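Side-chain contacts in Two-component system sensor histidine kinase (Bacteroides thetaiotaomicron, PDB 3OTT), which probably senses saccharides outside the cell with its beta-propeller extracellular part and passes the signal on by phosphorylating a histidine with ATP: residues 212-217 with 223-228; 195-200 with 204-209; 529-534 with 538-543; 510-515 with 546-551. All coordinates share one frame; numbering follows the deposited sequence.

Contact 1: 212-217 with 223-228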
loop_
_atom_site.group_PDB
_atom_site.type_symbol
_atom_site.label_atom_id
_atom_site.label_comp_id
_atom_site.label_asym_id
_atom_site.label_seq_id
_atom_site.Cartn_x
_atom_site.Cartn_y
_atom_site.Cartn_z
ATOM N N TYR B 212 17.747 -1.942 -33.852
ATOM C CA TYR B 212 18.390 -2.103 -32.566
ATOM C C TYR B 212 17.347 -2.095 -31.501
ATOM O O TYR B 212 16.308 -1.445 -31.644
ATOM C CB TYR B 212 19.284 -0.902 -32.270
ATOM C CG TYR B 212 20.445 -0.736 -33.184
ATOM C CD1 TYR B 212 20.342 0.033 -34.337
ATOM C CD2 TYR B 212 21.672 -1.355 -32.887
ATOM C CE1 TYR B 212 21.439 0.184 -35.207
ATOM C CE2 TYR B 212 22.780 -1.174 -33.732
ATOM C CZ TYR B 212 22.653 -0.433 -34.888
ATOM O OH TYR B 212 23.774 -0.251 -35.686
ATOM N N LEU B 213 17.683 -2.772 -30.424
ATOM C CA LEU B 213 17.021 -2.704 -29.162
ATOM C C LEU B 213 18.085 -2.147 -28.121
ATOM O O LEU B 213 19.189 -2.726 -27.991
ATOM C CB LEU B 213 16.637 -4.123 -28.745
ATOM C CG LEU B 213 15.862 -4.265 -27.435
ATOM C CD1 LEU B 213 14.601 -3.359 -27.411
ATOM C CD2 LEU B 213 15.514 -5.737 -27.159
ATOM N N PHE B 214 17.768 -1.032 -27.461
ATOM C CA PHE B 214 18.642 -0.402 -26.462
ATOM C C PHE B 214 18.091 -0.567 -25.086
ATOM O O PHE B 214 16.865 -0.603 -24.901
ATOM C CB PHE B 214 18.786 1.066 -26.725
ATOM C CG PHE B 214 19.462 1.384 -28.035
ATOM C CD1 PHE B 214 18.720 1.617 -29.174
ATOM C CD2 PHE B 214 20.880 1.494 -28.109
ATOM C CE1 PHE B 214 19.396 1.958 -30.436
ATOM C CE2 PHE B 214 21.543 1.813 -29.320
ATOM C CZ PHE B 214 20.774 2.036 -30.505
ATOM N N GLN B 215 18.983 -0.612 -24.104
ATOM C CA GLN B 215 18.594 -0.324 -22.745
ATOM C C GLN B 215 19.271 0.953 -22.313
ATOM O O GLN B 215 20.485 1.064 -22.410
ATOM C CB GLN B 215 19.108 -1.401 -21.843
ATOM C CG GLN B 215 18.297 -2.621 -21.862
ATOM C CD GLN B 215 18.947 -3.727 -21.064
ATOM O OE1 GLN B 215 19.874 -4.408 -21.548
ATOM N NE2 GLN B 215 18.455 -3.931 -19.838
ATOM N N TYR B 216 18.512 1.895 -21.759
ATOM C CA TYR B 216 19.085 3.125 -21.171
ATOM C C TYR B 216 18.915 3.045 -19.663
ATOM O O TYR B 216 17.872 2.632 -19.186
ATOM C CB TYR B 216 18.375 4.318 -21.755
ATOM C CG TYR B 216 18.570 5.624 -21.011
ATOM C CD1 TYR B 216 19.790 6.300 -21.090
ATOM C CD2 TYR B 216 17.566 6.182 -20.244
ATOM C CE1 TYR B 216 20.025 7.477 -20.461
ATOM C CE2 TYR B 216 17.824 7.396 -19.540
ATOM C CZ TYR B 216 19.090 8.041 -19.694
ATOM O OH TYR B 216 19.441 9.252 -19.116
ATOM N N PHE B 217 19.926 3.465 -18.908
ATOM C CA PHE B 217 19.887 3.326 -17.434
ATOM C C PHE B 217 19.994 4.705 -16.864
ATOM O O PHE B 217 21.127 5.276 -16.798
ATOM C CB PHE B 217 21.073 2.481 -16.918
ATOM C CG PHE B 217 21.102 1.103 -17.480
ATOM C CD1 PHE B 217 20.449 0.080 -16.812
ATOM C CD2 PHE B 217 21.771 0.817 -18.695
ATOM C CE1 PHE B 217 20.463 -1.253 -17.309
ATOM C CE2 PHE B 217 21.776 -0.483 -19.207
ATOM C CZ PHE B 217 21.112 -1.535 -18.512
ATOM N N ILE B 223 24.072 3.467 -21.848
ATOM C CA ILE B 223 23.218 3.101 -22.961
ATOM C C ILE B 223 23.852 1.854 -23.615
ATOM O O ILE B 223 25.002 1.857 -24.055
ATOM C CB ILE B 223 23.045 4.222 -24.007
ATOM C CG1 ILE B 223 22.340 5.443 -23.371
ATOM C CG2 ILE B 223 22.014 3.758 -25.098
ATOM C CD1 ILE B 223 22.587 6.829 -24.143
ATOM N N LYS B 224 23.091 0.786 -23.655
ATOM C CA LYS B 224 23.592 -0.501 -24.076
ATOM C C LYS B 224 22.863 -0.886 -25.365
ATOM O O LYS B 224 21.652 -0.736 -25.473
ATOM C CB LYS B 224 23.309 -1.501 -22.982
ATOM C CG LYS B 224 24.072 -2.769 -23.096
ATOM C CD LYS B 224 23.673 -3.765 -21.984
ATOM C CE LYS B 224 23.708 -5.188 -22.562
ATOM N NZ LYS B 224 23.071 -6.215 -21.687
ATOM N N GLN B 225 23.632 -1.333 -26.348
ATOM C CA GLN B 225 23.102 -1.899 -27.585
ATOM C C GLN B 225 22.881 -3.366 -27.308
ATOM O O GLN B 225 23.781 -4.189 -27.535
ATOM C CB GLN B 225 24.127 -1.751 -28.692
ATOM C CG GLN B 225 23.676 -1.071 -29.913
ATOM C CD GLN B 225 24.785 -1.097 -30.955
ATOM O OE1 GLN B 225 25.161 -2.179 -31.467
ATOM N NE2 GLN B 225 25.370 0.082 -31.227
ATOM N N THR B 226 21.707 -3.689 -26.787
ATOM C CA THR B 226 21.384 -5.047 -26.397
ATOM C C THR B 226 21.184 -6.036 -27.562
ATOM O O THR B 226 21.546 -7.197 -27.430
ATOM C CB THR B 226 20.124 -5.074 -25.521
ATOM O OG1 THR B 226 20.244 -4.078 -24.487
ATOM C CG2 THR B 226 19.909 -6.474 -24.928
ATOM N N GLU B 227 20.577 -5.602 -28.664
ATOM C CA GLU B 227 20.413 -6.462 -29.828
ATOM C C GLU B 227 20.549 -5.595 -31.097
ATOM O O GLU B 227 20.252 -4.407 -31.076
ATOM C CB GLU B 227 19.037 -7.143 -29.843
ATOM C CG GLU B 227 18.660 -7.907 -28.593
ATOM C CD GLU B 227 19.564 -9.132 -28.339
ATOM O OE1 GLU B 227 20.188 -9.658 -29.301
ATOM O OE2 GLU B 227 19.654 -9.559 -27.163
ATOM N N ALA B 228 21.033 -6.199 -32.183
ATOM C CA ALA B 228 21.186 -5.544 -33.469
ATOM C C ALA B 228 20.567 -6.513 -34.472
ATOM O O ALA B 228 20.986 -7.657 -34.587
ATOM C CB ALA B 228 22.693 -5.253 -33.770
#
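Q225 meets two aromatic rings, its CG lying 3.6 Å from Y212 CD2 and equally far from F214 CE2. Its amide crosses the Y212 ring at a slant, with Q225 CD 3.4 Å from Y212 CE2 and the planes inclined at 64°, and Q225 NE2 ends in a hydrogen bond to the carbonyl of P183. On the same face of the sheet I223 CG1, anti to the carbonyl carbon (chi1 -63°), is put at the edge of the Y216 ring, in its plane and 3.5 Å from Y216 CD1. On the other face T226 OG1 donates to Q215 OE1 at 3.0 Å, in the amide plane and on a lone pair; K224 NZ nearby forms a salt bridge with D259. Behind this pair is a classic beta bulge, in which T226 and E227 share L213 as partner across the strands. E227 N bonds to L213 O at 3.3 Å, and T226 N weakly to the same oxygen. The extra residue turns the threonine toward Q215. The backbone ladder thus joins the outer two strands of this propeller blade, while side chains add a largely aromatic and aliphatic face and a polar one built on a neutral hydroxyl.

Contact 2: 195-200 with 204-209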
loop_
_atom_site.group_PDB
_atom_site.type_symbol
_atom_site.label_atom_id
_atom_site.label_comp_id
_atom_site.label_asym_id
_atom_site.label_seq_id
_atom_site.Cartn_x
_atom_site.Cartn_y
_atom_site.Cartn_z
ATOM N N SER B 195 9.195 2.494 -30.020
ATOM C CA SER B 195 8.644 1.830 -28.819
ATOM C C SER B 195 9.520 1.992 -27.583
ATOM O O SER B 195 10.769 1.966 -27.716
ATOM C CB SER B 195 8.462 0.328 -29.108
ATOM O OG SER B 195 7.795 -0.263 -28.030
ATOM N N LEU B 196 8.859 2.146 -26.421
ATOM C CA LEU B 196 9.495 2.444 -25.159
ATOM C C LEU B 196 8.854 1.644 -24.069
ATOM O O LEU B 196 7.643 1.491 -24.069
ATOM C CB LEU B 196 9.366 3.947 -24.799
ATOM C CG LEU B 196 10.079 4.973 -25.687
ATOM C CD1 LEU B 196 9.808 6.453 -25.206
ATOM C CD2 LEU B 196 11.549 4.660 -25.729
ATOM N N LEU B 197 9.645 1.176 -23.123
ATOM C CA LEU B 197 9.107 0.381 -22.035
ATOM C C LEU B 197 9.980 0.501 -20.796
ATOM O O LEU B 197 11.226 0.265 -20.830
ATOM C CB LEU B 197 8.972 -1.104 -22.419
ATOM C CG LEU B 197 8.389 -2.022 -21.312
ATOM C CD1 LEU B 197 6.865 -1.886 -21.099
ATOM C CD2 LEU B 197 8.748 -3.488 -21.540
ATOM N N GLU B 198 9.335 0.834 -19.695
ATOM C CA GLU B 198 10.034 0.897 -18.437
ATOM C C GLU B 198 10.135 -0.486 -17.855
ATOM O O GLU B 198 9.194 -1.241 -17.921
ATOM C CB GLU B 198 9.304 1.771 -17.456
ATOM C CG GLU B 198 10.053 1.867 -16.110
ATOM C CD GLU B 198 9.265 2.572 -15.006
ATOM O OE1 GLU B 198 7.981 2.526 -14.997
ATOM O OE2 GLU B 198 9.950 3.151 -14.136
ATOM N N ASP B 199 11.284 -0.794 -17.240
ATOM C CA ASP B 199 11.539 -2.084 -16.589
ATOM C C ASP B 199 12.115 -1.788 -15.206
ATOM O O ASP B 199 13.310 -1.537 -15.096
ATOM C CB ASP B 199 12.609 -2.839 -17.413
ATOM C CG ASP B 199 12.849 -4.272 -16.933
ATOM O OD1 ASP B 199 12.511 -4.586 -15.781
ATOM O OD2 ASP B 199 13.347 -5.106 -17.732
ATOM N N THR B 200 11.289 -1.853 -14.155
ATOM C CA THR B 200 11.702 -1.535 -12.753
ATOM C C THR B 200 12.622 -2.583 -12.139
ATOM O O THR B 200 13.365 -2.298 -11.203
ATOM C CB THR B 200 10.494 -1.309 -11.847
ATOM O OG1 THR B 200 9.589 -2.416 -11.969
ATOM C CG2 THR B 200 9.750 -0.085 -12.311
ATOM N N CYS B 204 15.863 0.038 -16.142
ATOM C CA CYS B 204 16.200 0.656 -17.414
ATOM C C CYS B 204 14.925 1.065 -18.117
ATOM O O CYS B 204 13.821 0.674 -17.755
ATOM C CB CYS B 204 17.001 -0.326 -18.323
ATOM S SG CYS B 204 16.076 -1.890 -18.733
ATOM N N VAL B 205 15.117 1.809 -19.181
ATOM C CA VAL B 205 14.096 1.996 -20.188
ATOM C C VAL B 205 14.563 1.269 -21.421
ATOM O O VAL B 205 15.593 1.592 -21.947
ATOM C CB VAL B 205 13.948 3.460 -20.520
ATOM C CG1 VAL B 205 12.886 3.669 -21.615
ATOM C CG2 VAL B 205 13.551 4.225 -19.269
ATOM N N TRP B 206 13.790 0.279 -21.883
ATOM C CA TRP B 206 13.955 -0.313 -23.197
ATOM C C TRP B 206 13.462 0.543 -24.331
ATOM O O TRP B 206 12.441 1.195 -24.197
ATOM C CB TRP B 206 13.195 -1.589 -23.234
ATOM C CG TRP B 206 13.651 -2.617 -22.285
ATOM C CD1 TRP B 206 13.141 -2.904 -21.046
ATOM C CD2 TRP B 206 14.666 -3.580 -22.547
ATOM N NE1 TRP B 206 13.813 -3.979 -20.501
ATOM C CE2 TRP B 206 14.736 -4.429 -21.420
ATOM C CE3 TRP B 206 15.515 -3.821 -23.652
ATOM C CZ2 TRP B 206 15.618 -5.501 -21.353
ATOM C CZ3 TRP B 206 16.425 -4.919 -23.583
ATOM C CH2 TRP B 206 16.455 -5.731 -22.438
ATOM N N ILE B 207 14.219 0.565 -25.424
ATOM C CA ILE B 207 14.031 1.460 -26.576
ATOM C C ILE B 207 14.122 0.666 -27.881
ATOM O O ILE B 207 15.143 0.098 -28.210
ATOM C CB ILE B 207 15.124 2.560 -26.603
ATOM C CG1 ILE B 207 15.184 3.279 -25.229
ATOM C CG2 ILE B 207 14.783 3.593 -27.681
ATOM C CD1 ILE B 207 16.542 3.826 -24.901
ATOM N N GLY B 208 13.014 0.532 -28.577
ATOM C CA GLY B 208 12.999 -0.207 -29.840
ATOM C C GLY B 208 12.962 0.748 -31.017
ATOM O O GLY B 208 12.171 1.689 -31.072
ATOM N N THR B 209 13.838 0.485 -31.961
ATOM C CA THR B 209 14.067 1.292 -33.117
ATOM C C THR B 209 14.111 0.376 -34.348
ATOM O O THR B 209 13.991 -0.849 -34.253
ATOM C CB THR B 209 15.448 2.032 -33.017
ATOM O OG1 THR B 209 16.519 1.075 -33.069
ATOM C CG2 THR B 209 15.599 2.875 -31.735
#
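W206 reaches across to D199 along the side of the hairpin they share. At its root, CB lies 3.6 Å from L197 O, the carbonyl accepting the W206 backbone N-H. CG stands anti to the carbonyl carbon (chi1 -62°), which lets the pyrrole edge run past strand 195-199: CD1 lies 3.7 Å from D199 CB, and L197 O sits in the ring plane. The next atom, NE1, donates to D199 OD2 at 3.0 Å in an almost straight bond (179°), D199 OD2 accepting through its anti lone pair and the carboxylate lying nearly coplanar with the indole. One face of the ring is met by C204 SG, 3.5 Å above the plane, and Y256 packs edge-to-face. On the opposite face of the sheet, L196 CD2 rests against I207 CG1 at 3.9 Å. An alanine in place of W206 would probably leave D199 OD2 without its indole donor and open a gap beside C204 and Y256. D199 OD2 also forms a salt bridge with R202 in the turn between these strands, the inner two of the blade. One carboxylate oxygen therefore links a turn arginine to a buried indole, a grip likely to fix the rotation of the carboxylate and the indole.

Contact 3: 529-534 with 538-543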
loop_
_atom_site.group_PDB
_atom_site.type_symbol
_atom_site.label_atom_id
_atom_site.label_comp_id
_atom_site.label_asym_id
_atom_site.label_seq_id
_atom_site.Cartn_x
_atom_site.Cartn_y
_atom_site.Cartn_z
ATOM N N LEU B 529 -2.639 -42.613 12.852
ATOM C CA LEU B 529 -1.184 -42.903 12.889
ATOM C C LEU B 529 -0.459 -41.614 13.123
ATOM O O LEU B 529 -0.972 -40.577 12.751
ATOM C CB LEU B 529 -0.696 -43.611 11.630
ATOM C CG LEU B 529 -1.319 -45.014 11.534
ATOM C CD1 LEU B 529 -1.780 -45.368 10.155
ATOM C CD2 LEU B 529 -0.355 -46.007 12.008
ATOM N N LEU B 530 0.698 -41.654 13.781
ATOM C CA LEU B 530 1.492 -40.423 14.030
ATOM C C LEU B 530 2.571 -40.230 13.008
ATOM O O LEU B 530 3.278 -41.155 12.669
ATOM C CB LEU B 530 2.186 -40.491 15.376
ATOM C CG LEU B 530 1.571 -39.959 16.663
ATOM C CD1 LEU B 530 0.108 -40.044 16.607
ATOM C CD2 LEU B 530 2.086 -40.751 17.839
ATOM N N TRP B 531 2.783 -38.995 12.604
ATOM C CA TRP B 531 3.857 -38.670 11.683
ATOM C C TRP B 531 4.848 -37.744 12.382
ATOM O O TRP B 531 4.449 -36.664 12.914
ATOM C CB TRP B 531 3.262 -38.035 10.414
ATOM C CG TRP B 531 2.454 -39.034 9.613
ATOM C CD1 TRP B 531 1.190 -39.397 9.834
ATOM C CD2 TRP B 531 2.918 -39.823 8.509
ATOM N NE1 TRP B 531 0.783 -40.357 8.915
ATOM C CE2 TRP B 531 1.838 -40.639 8.095
ATOM C CE3 TRP B 531 4.148 -39.914 7.824
ATOM C CZ2 TRP B 531 1.926 -41.512 6.994
ATOM C CZ3 TRP B 531 4.247 -40.778 6.757
ATOM C CH2 TRP B 531 3.141 -41.572 6.340
ATOM N N VAL B 532 6.120 -38.171 12.409
ATOM C CA VAL B 532 7.210 -37.378 12.969
ATOM C C VAL B 532 8.172 -36.891 11.860
ATOM O O VAL B 532 8.619 -37.653 10.991
ATOM C CB VAL B 532 8.013 -38.162 14.060
ATOM C CG1 VAL B 532 9.053 -37.208 14.812
ATOM C CG2 VAL B 532 7.080 -38.794 15.116
ATOM N N GLY B 533 8.494 -35.610 11.885
ATOM C CA GLY B 533 9.352 -35.045 10.868
ATOM C C GLY B 533 10.700 -34.848 11.501
ATOM O O GLY B 533 10.802 -34.457 12.683
ATOM N N PHE B 534 11.728 -35.173 10.731
ATOM C CA PHE B 534 13.089 -34.864 11.074
ATOM C C PHE B 534 13.836 -34.439 9.800
ATOM O O PHE B 534 13.282 -34.462 8.667
ATOM C CB PHE B 534 13.780 -36.072 11.752
ATOM C CG PHE B 534 13.655 -37.379 10.993
ATOM C CD1 PHE B 534 14.571 -37.719 10.002
ATOM C CD2 PHE B 534 12.651 -38.296 11.312
ATOM C CE1 PHE B 534 14.483 -38.939 9.307
ATOM C CE2 PHE B 534 12.555 -39.542 10.638
ATOM C CZ PHE B 534 13.453 -39.843 9.627
ATOM N N VAL B 538 10.786 -38.751 7.302
ATOM C CA VAL B 538 9.682 -38.809 8.254
ATOM C C VAL B 538 9.564 -40.225 8.798
ATOM O O VAL B 538 10.067 -41.156 8.216
ATOM C CB VAL B 538 8.281 -38.409 7.620
ATOM C CG1 VAL B 538 8.351 -37.091 6.904
ATOM C CG2 VAL B 538 7.803 -39.489 6.669
ATOM N N MET B 539 8.850 -40.360 9.900
ATOM C CA MET B 539 8.643 -41.626 10.548
ATOM C C MET B 539 7.139 -41.740 10.829
ATOM O O MET B 539 6.524 -40.784 11.405
ATOM C CB MET B 539 9.389 -41.658 11.890
ATOM C CG MET B 539 9.028 -42.849 12.795
ATOM S SD MET B 539 10.310 -43.246 14.070
ATOM C CE MET B 539 9.399 -42.724 15.396
ATOM N N ARG B 540 6.573 -42.892 10.461
ATOM C CA ARG B 540 5.173 -43.180 10.736
ATOM C C ARG B 540 5.081 -44.130 11.919
ATOM O O ARG B 540 5.674 -45.168 11.907
ATOM C CB ARG B 540 4.506 -43.800 9.511
ATOM C CG ARG B 540 3.017 -44.005 9.701
ATOM C CD ARG B 540 2.334 -44.669 8.492
ATOM N NE ARG B 540 2.875 -46.015 8.354
ATOM C CZ ARG B 540 2.770 -46.791 7.276
ATOM N NH1 ARG B 540 2.146 -46.400 6.171
ATOM N NH2 ARG B 540 3.319 -47.965 7.304
ATOM N N ILE B 541 4.305 -43.769 12.921
ATOM C CA ILE B 541 4.184 -44.513 14.145
ATOM C C ILE B 541 2.752 -44.993 14.339
ATOM O O ILE B 541 1.822 -44.207 14.212
ATOM C CB ILE B 541 4.537 -43.614 15.324
ATOM C CG1 ILE B 541 6.030 -43.280 15.290
ATOM C CG2 ILE B 541 4.213 -44.273 16.683
ATOM C CD1 ILE B 541 6.396 -42.075 16.183
ATOM N N ASN B 542 2.576 -46.267 14.662
ATOM C CA ASN B 542 1.254 -46.737 15.057
ATOM C C ASN B 542 1.161 -46.877 16.602
ATOM O O ASN B 542 1.816 -47.721 17.194
ATOM C CB ASN B 542 0.883 -48.016 14.291
ATOM C CG ASN B 542 -0.500 -48.580 14.679
ATOM O OD1 ASN B 542 -1.138 -48.174 15.677
ATOM N ND2 ASN B 542 -0.945 -49.554 13.895
ATOM N N PRO B 543 0.340 -46.031 17.248
ATOM C CA PRO B 543 0.388 -45.933 18.697
ATOM C C PRO B 543 -0.308 -47.090 19.370
ATOM O O PRO B 543 -0.135 -47.254 20.565
ATOM C CB PRO B 543 -0.379 -44.613 18.993
ATOM C CG PRO B 543 -0.725 -44.025 17.681
ATOM C CD PRO B 543 -0.656 -45.104 16.664
#
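L530 and V532 pair with I541 and M539 in a regular antiparallel ladder of four backbone hydrogen bonds, the strand axes running at 160°. On one face of the sheet the W531 indole and the aliphatic part of R540 lie side by side. R540 CB stands over the six-membered ring in a CH-pi contact, 4.0 Å from its centroid and only 7° off the normal, and CG follows over the same face nearer the rim. R540 CD then passes 3.5 Å from W531 CZ2. With R540 CG anti to the backbone N (chi1 -175°), the chain follows the ring before it bends, and the guanidinium ends in hydrogen bonds from NH1 to the carbonyls of R584 and K585, steeply inclined to the indole instead of stacked on it. V538 CG2 meets the ring at its edge, 3.8 Å from CZ3. A serine in place of W531 would take away the surface on which the R540 chain lies, and would probably open a gap beside V538 and M564 and leave D525 without its NE1 donor. The opposite face is apolar: V532 CG2 touches I541 CD1 at 3.5 Å, and L530 packs CB to CB on I541. Near the turn, the F534 ring sets one face over the V538 backbone N, with CZ 3.7 Å away, and places CE2 against M539 CB. These are the two middle strands of a four-stranded propeller blade, bordered by the inner strand 519-524 and the outer strand 547-552. W531 and V538 extend to M564 on strand 561-567 of the next blade.

Contact 4: 510-515 with 546-551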
loop_
_atom_site.group_PDB
_atom_site.type_symbol
_atom_site.label_atom_id
_atom_site.label_comp_id
_atom_site.label_asym_id
_atom_site.label_seq_id
_atom_site.Cartn_x
_atom_site.Cartn_y
_atom_site.Cartn_z
ATOM N N ALA B 510 13.602 -43.090 20.978
ATOM C CA ALA B 510 14.848 -42.363 21.171
ATOM C C ALA B 510 16.029 -43.110 20.537
ATOM O O ALA B 510 17.095 -42.541 20.348
ATOM C CB ALA B 510 15.125 -42.082 22.710
ATOM N N ASP B 511 15.831 -44.379 20.231
ATOM C CA ASP B 511 16.882 -45.178 19.639
ATOM C C ASP B 511 17.219 -44.697 18.211
ATOM O O ASP B 511 18.376 -44.648 17.828
ATOM C CB ASP B 511 16.537 -46.685 19.727
ATOM C CG ASP B 511 15.242 -47.066 18.970
ATOM O OD1 ASP B 511 14.406 -46.170 18.612
ATOM O OD2 ASP B 511 15.057 -48.291 18.740
ATOM N N GLU B 512 16.205 -44.271 17.463
ATOM C CA GLU B 512 16.372 -43.777 16.115
ATOM C C GLU B 512 16.257 -42.251 16.023
ATOM O O GLU B 512 17.053 -41.602 15.332
ATOM C CB GLU B 512 15.311 -44.451 15.221
ATOM C CG GLU B 512 15.529 -44.222 13.737
ATOM C CD GLU B 512 14.723 -45.174 12.818
ATOM O OE1 GLU B 512 14.142 -46.191 13.303
ATOM O OE2 GLU B 512 14.696 -44.882 11.593
ATOM N N LEU B 513 15.269 -41.654 16.704
ATOM C CA LEU B 513 15.065 -40.226 16.579
ATOM C C LEU B 513 16.053 -39.402 17.417
ATOM O O LEU B 513 15.697 -38.869 18.449
ATOM C CB LEU B 513 13.649 -39.896 16.942
ATOM C CG LEU B 513 12.517 -40.370 16.026
ATOM C CD1 LEU B 513 11.211 -40.038 16.782
ATOM C CD2 LEU B 513 12.542 -39.667 14.713
ATOM N N THR B 514 17.295 -39.293 16.972
ATOM C CA THR B 514 18.378 -38.845 17.837
ATOM C C THR B 514 19.523 -38.334 16.939
ATOM O O THR B 514 19.635 -38.779 15.791
ATOM C CB THR B 514 18.856 -40.016 18.737
ATOM O OG1 THR B 514 19.800 -39.565 19.699
ATOM C CG2 THR B 514 19.516 -41.061 17.946
ATOM N N GLY B 515 20.340 -37.408 17.462
ATOM C CA GLY B 515 21.434 -36.778 16.699
ATOM C C GLY B 515 20.874 -36.093 15.467
ATOM O O GLY B 515 20.001 -35.221 15.568
ATOM N N GLU B 546 2.910 -49.382 19.112
ATOM C CA GLU B 546 4.139 -48.579 19.191
ATOM C C GLU B 546 5.177 -49.032 18.152
ATOM O O GLU B 546 6.395 -49.020 18.391
ATOM C CB GLU B 546 4.675 -48.569 20.630
ATOM C CG GLU B 546 3.789 -47.676 21.511
ATOM C CD GLU B 546 4.107 -47.766 23.011
ATOM O OE1 GLU B 546 5.090 -48.438 23.436
ATOM O OE2 GLU B 546 3.344 -47.131 23.776
ATOM N N SER B 547 4.650 -49.462 17.016
ATOM C CA SER B 547 5.408 -49.846 15.859
ATOM C C SER B 547 5.695 -48.628 15.014
ATOM O O SER B 547 5.013 -47.615 15.107
ATOM C CB SER B 547 4.531 -50.725 14.966
ATOM O OG SER B 547 5.358 -51.637 14.289
ATOM N N GLN B 548 6.602 -48.785 14.070
ATOM C CA GLN B 548 7.207 -47.631 13.491
ATOM C C GLN B 548 7.896 -47.990 12.183
ATOM O O GLN B 548 8.601 -48.991 12.106
ATOM C CB GLN B 548 8.193 -47.153 14.560
ATOM C CG GLN B 548 9.056 -46.088 14.202
ATOM C CD GLN B 548 10.327 -46.601 13.648
ATOM O OE1 GLN B 548 10.538 -46.552 12.433
ATOM N NE2 GLN B 548 11.194 -47.113 14.519
ATOM N N GLN B 549 7.695 -47.166 11.159
ATOM C CA GLN B 549 8.409 -47.288 9.879
ATOM C C GLN B 549 8.922 -45.889 9.484
ATOM O O GLN B 549 8.341 -44.854 9.800
ATOM C CB GLN B 549 7.487 -47.861 8.777
ATOM C CG GLN B 549 8.025 -49.094 8.052
ATOM C CD GLN B 549 7.220 -49.445 6.771
ATOM O OE1 GLN B 549 6.409 -50.370 6.785
ATOM N NE2 GLN B 549 7.454 -48.707 5.669
ATOM N N SER B 550 10.017 -45.863 8.770
ATOM C CA SER B 550 10.712 -44.636 8.572
ATOM C C SER B 550 11.251 -44.585 7.162
ATOM O O SER B 550 11.608 -45.610 6.609
ATOM C CB SER B 550 11.861 -44.601 9.593
ATOM O OG SER B 550 12.355 -43.311 9.591
ATOM N N ILE B 551 11.278 -43.396 6.562
ATOM C CA ILE B 551 11.865 -43.222 5.228
ATOM C C ILE B 551 12.695 -41.966 5.206
ATOM O O ILE B 551 12.534 -41.086 6.038
ATOM C CB ILE B 551 10.798 -43.052 4.109
ATOM C CG1 ILE B 551 9.767 -42.007 4.521
ATOM C CG2 ILE B 551 10.156 -44.393 3.733
ATOM C CD1 ILE B 551 9.224 -41.238 3.390
HETATM O O HOH W 1 12.279 -47.643 17.264
#
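E512 spans the contact almost alone, its carboxylate dividing its two oxygens between Q548 and S550 while the backbones stay well apart, E512 CA lying 9.5 Å from S550 CA. The side chain is stretched out, with CG anti to the backbone N (chi1 -169°), and this extension carries it from the loop to the strand. E512 OE1 receives a weak bond from Q548 NE2 at 3.3 Å, bent to 128° at the hydrogen, and the carboxylate and amide planes stand nearly perpendicular, so the two groups cross instead of pairing flat. E512 OE2 comes 3.5 Å from S550 OG, a weak and unsettled bond because the serine proton can also reach V538 O. K517 offers E512 OE2 a long, weak ion pair as well. A water provides a second link: it donates to D511 OD1 at 2.9 Å and weakly accepts from Q548 NE2 at 3.0 Å. The bend of Q548 at chi2 (-92°) turns its amide toward both the glutamate and this water. D511 OD1 also takes a weak bond from E512 N at the root of the bridging side chain. The loop leaves the outer strand of one propeller blade and leads to the inner strand of the next, so E512 touches the outermost strand of the blade it is about to enter. Every direct bond here is weak and lies near the surface, which implies a loose polar association, assisted by water, more than a rigid lock.

Overall arrangement
From the N terminus, contact 2 comes first, closing the short turn between strands 193-199 and 204-209. Contact 1 follows in series and closes the next-but-one hairpin of the same blade, 212-217 with 222-229. The two are centred about 9 Å apart and meet through backbone hydrogen bonds between 204-209 and 212-217, so together they span all four strands. Much later, contact 4 closes a wider loop from 510-515 to 546-551, and the hairpin of contact 3 lies wholly within it; their centres are about 8 Å apart, linked through strands 537-542 and 547-552. No contacts cross. The two pairs belong to blades of two different propellers, with contacts 2 and 3 centred about 55 Å apart.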